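Local atomic coordinates of 5-dehydro-2-deoxygluconokinase (Bacillus halodurans C-125, PDB entry 2QCV), a protein that probably phosphorylates 5-dehydro-2-deoxy-D-gluconate with ATP, a step in the breakdown of myo-inositol, as a PfkB-family carbohydrate kinase. Residues A[99-104]-A[115-120]. Sequence-based numbering, arbitrary orientation.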
ATOM      1  N   THR A  99      10.266 -10.359  11.041  1.00 29.66           N
ATOM      2  CA  THR A  99      11.197 -11.291  10.442  1.00 28.71           C
ATOM      3  C   THR A  99      10.496 -12.233   9.489  1.00 29.65           C
ATOM      4  O   THR A  99       9.413 -12.738   9.790  1.00 28.74           O
ATOM      5  CB  THR A  99      11.892 -12.139  11.556  1.00 30.66           C
ATOM      6  OG1 THR A  99      12.350 -11.284  12.623  1.00 28.75           O
ATOM      7  CG2 THR A  99      13.066 -12.994  10.991  1.00 31.06           C
ATOM      8  N   GLY A 100      11.086 -12.498   8.329  1.00 27.81           N
ATOM      9  CA  GLY A 100      10.488 -13.531   7.476  1.00 30.33           C
ATOM     10  C   GLY A 100      10.507 -14.890   8.141  1.00 29.96           C
ATOM     11  O   GLY A 100      11.355 -15.165   9.002  1.00 28.98           O
ATOM     12  N   LEU A 101       9.557 -15.738   7.771  1.00 28.99           N
ATOM     13  CA  LEU A 101       9.385 -17.061   8.390  1.00 29.93           C
ATOM     14  C   LEU A 101       9.247 -18.096   7.298  1.00 31.58           C
ATOM     15  O   LEU A 101       8.504 -17.899   6.318  1.00 32.74           O
ATOM     16  CB  LEU A 101       8.097 -17.142   9.236  1.00 28.55           C
ATOM     17  CG  LEU A 101       7.930 -16.183  10.410  1.00 33.15           C
ATOM     18  CD1 LEU A 101       6.521 -16.305  11.054  1.00 29.17           C
ATOM     19  CD2 LEU A 101       9.021 -16.424  11.436  1.00 33.05           C
ATOM     20  N   ALA A 102       9.948 -19.205   7.465  1.00 29.92           N
ATOM     21  CA  ALA A 102       9.789 -20.334   6.552  1.00 29.17           C
ATOM     22  C   ALA A 102       9.340 -21.538   7.372  1.00 31.11           C
ATOM     23  O   ALA A 102      10.105 -22.040   8.171  1.00 35.90           O
ATOM     24  CB  ALA A 102      11.116 -20.610   5.836  1.00 30.13           C
ATOM     25  N   PHE A 103       8.104 -21.994   7.182  1.00 31.51           N
ATOM     26  CA  PHE A 103       7.657 -23.251   7.778  1.00 31.10           C
ATOM     27  C   PHE A 103       7.924 -24.358   6.782  1.00 31.43           C
ATOM     28  O   PHE A 103       7.526 -24.258   5.609  1.00 29.95           O
ATOM     29  CB  PHE A 103       6.161 -23.232   8.055  1.00 29.98           C
ATOM     30  CG  PHE A 103       5.740 -22.273   9.121  1.00 26.09           C
ATOM     31  CD1 PHE A 103       5.543 -20.926   8.827  1.00 28.97           C
ATOM     32  CD2 PHE A 103       5.481 -22.734  10.411  1.00 30.13           C
ATOM     33  CE1 PHE A 103       5.140 -20.050   9.834  1.00 26.46           C
ATOM     34  CE2 PHE A 103       5.051 -21.864  11.402  1.00 30.84           C
ATOM     35  CZ  PHE A 103       4.906 -20.545  11.128  1.00 27.35           C
ATOM     36  N   THR A 104       8.566 -25.423   7.225  1.00 31.92           N
ATOM     37  CA  THR A 104       8.980 -26.455   6.254  1.00 34.55           C
ATOM     38  C   THR A 104       8.043 -27.627   6.330  1.00 35.57           C
ATOM     39  O   THR A 104       7.609 -28.018   7.419  1.00 37.80           O
ATOM     40  CB  THR A 104      10.411 -26.933   6.508  1.00 37.22           C
ATOM     41  OG1 THR A 104      10.457 -27.516   7.816  1.00 40.10           O
ATOM     42  CG2 THR A 104      11.375 -25.771   6.395  1.00 33.30           C
ATOM     43  N   LEU A 115       6.159 -23.007   3.472  1.00 33.67           N
ATOM     44  CA  LEU A 115       5.110 -21.997   3.568  1.00 30.83           C
ATOM     45  C   LEU A 115       5.830 -20.741   4.079  1.00 32.24           C
ATOM     46  O   LEU A 115       6.344 -20.735   5.203  1.00 29.79           O
ATOM     47  CB  LEU A 115       4.007 -22.492   4.528  1.00 27.69           C
ATOM     48  CG  LEU A 115       2.821 -21.560   4.821  1.00 32.68           C
ATOM     49  CD1 LEU A 115       2.279 -20.937   3.533  1.00 45.09           C
ATOM     50  CD2 LEU A 115       1.760 -22.304   5.551  1.00 30.81           C
HETATM   51  N   MSE A 116       5.938 -19.718   3.238  1.00 32.05           N
HETATM   52  CA  MSE A 116       6.738 -18.544   3.536  1.00 33.41           C
HETATM   53  C   MSE A 116       5.921 -17.331   3.942  1.00 34.46           C
HETATM   54  O   MSE A 116       4.887 -17.033   3.349  1.00 37.20           O
HETATM   55  CB  MSE A 116       7.588 -18.176   2.308  1.00 38.00           C
HETATM   56  CG  MSE A 116       8.598 -17.078   2.553  1.00 41.58           C
HETATM   57 SE   MSE A 116      10.264 -17.764   3.408  0.75 58.72          SE
HETATM   58  CE  MSE A 116      11.031 -16.028   4.096  1.00 47.60           C
ATOM     59  N   TYR A 117       6.381 -16.647   4.983  1.00 29.17           N
ATOM     60  CA  TYR A 117       5.876 -15.330   5.368  1.00 30.12           C
ATOM     61  C   TYR A 117       6.965 -14.346   4.900  1.00 30.16           C
ATOM     62  O   TYR A 117       8.039 -14.306   5.480  1.00 31.18           O
ATOM     63  CB  TYR A 117       5.679 -15.275   6.883  1.00 29.51           C
ATOM     64  CG  TYR A 117       4.401 -15.978   7.300  1.00 28.85           C
ATOM     65  CD1 TYR A 117       4.256 -17.358   7.162  1.00 29.87           C
ATOM     66  CD2 TYR A 117       3.335 -15.250   7.799  1.00 31.24           C
ATOM     67  CE1 TYR A 117       3.076 -17.984   7.532  1.00 33.27           C
ATOM     68  CE2 TYR A 117       2.146 -15.864   8.172  1.00 28.06           C
ATOM     69  CZ  TYR A 117       2.029 -17.231   8.034  1.00 28.81           C
ATOM     70  OH  TYR A 117       0.840 -17.821   8.390  1.00 27.16           O
ATOM     71  N   ARG A 118       6.710 -13.639   3.794  1.00 32.23           N
ATOM     72  CA  ARG A 118       7.752 -12.807   3.118  1.00 36.01           C
ATOM     73  C   ARG A 118       7.335 -11.349   2.864  1.00 36.50           C
ATOM     74  O   ARG A 118       8.176 -10.520   2.501  1.00 35.45           O
ATOM     75  CB  ARG A 118       8.145 -13.438   1.787  1.00 37.28           C
ATOM     76  CG  ARG A 118       7.050 -13.377   0.761  1.00 44.33           C
ATOM     77  CD  ARG A 118       7.476 -13.971  -0.593  1.00 48.90           C
ATOM     78  NE  ARG A 118       7.408 -15.428  -0.644  1.00 50.43           N
ATOM     79  CZ  ARG A 118       6.272 -16.120  -0.711  1.00 61.27           C
ATOM     80  NH1 ARG A 118       5.087 -15.502  -0.677  1.00 66.44           N
ATOM     81  NH2 ARG A 118       6.315 -17.447  -0.782  1.00 64.05           N
ATOM     82  N   GLN A 119       6.074 -11.007   3.089  1.00 35.87           N
ATOM     83  CA  GLN A 119       5.601  -9.651   2.773  1.00 37.97           C
ATOM     84  C   GLN A 119       6.081  -8.592   3.766  1.00 36.84           C
ATOM     85  O   GLN A 119       5.846  -8.683   4.978  1.00 32.68           O
ATOM     86  CB  GLN A 119       4.067  -9.584   2.648  1.00 38.38           C
ATOM     87  CG  GLN A 119       3.508  -8.151   2.630  1.00 39.87           C
ATOM     88  CD  GLN A 119       2.009  -8.088   2.497  1.00 45.51           C
ATOM     89  OE1 GLN A 119       1.456  -8.659   1.574  1.00 55.09           O
ATOM     90  NE2 GLN A 119       1.340  -7.387   3.421  1.00 50.57           N
ATOM     91  N   ASP A 120       6.737  -7.555   3.243  1.00 34.86           N
ATOM     92  CA  ASP A 120       7.188  -6.431   4.074  1.00 34.21           C
ATOM     93  C   ASP A 120       8.017  -6.874   5.254  1.00 30.01           C
ATOM     94  O   ASP A 120       7.970  -6.281   6.335  1.00 30.46           O
ATOM     95  CB  ASP A 120       6.009  -5.575   4.535  1.00 37.46           C
ATOM     96  CG  ASP A 120       5.388  -4.816   3.387  1.00 45.68           C
ATOM     97  OD1 ASP A 120       6.135  -4.371   2.481  1.00 53.41           O
ATOM     98  OD2 ASP A 120       4.157  -4.679   3.378  1.00 50.43           O
TER
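L101 and F103 pair with Y117 and L115 in the antiparallel β-hairpin that closes one side of the small four-stranded sheet, the lid-like β-sheet of PfkB kinases. Four backbone hydrogen bonds join the strands, two for each pair; the one from Y117 N to L101 O is 2.8 Å long and nearly straight at 172°. L101, F103, L115 and Y117 share one face, which packs against the second subunit, where L101 meets its own counterpart.

F103 can be followed outward. Its CB sits 4.2 Å from L115 CB. With CG anti to its own carbonyl carbon (chi1 -67°), the ring is carried along the hairpin towards Y117; CD1 passes L115 O, which lies at the ring edge, and CE1 comes to 3.7 Å from Y117 CE1. The two rings meet obliquely, their planes at 57°. F39 of the same chain and H72 of the second subunit each meet this phenylalanine edge-to-face. Cutting F103 back to an alanine would probably leave Y117 CE1 without this ring against it and open a gap beside F39 and that H72. Y117 itself reaches across the interface, its OH hydrogen-bonded to T99 O of the second subunit.

On the other face, A102 CB rests 3.8 Å from SE of the selenomethionine M116, whose CG stands anti to the backbone N and whose chain then bends at chi2, bringing SE to 3.4 Å from L101 O.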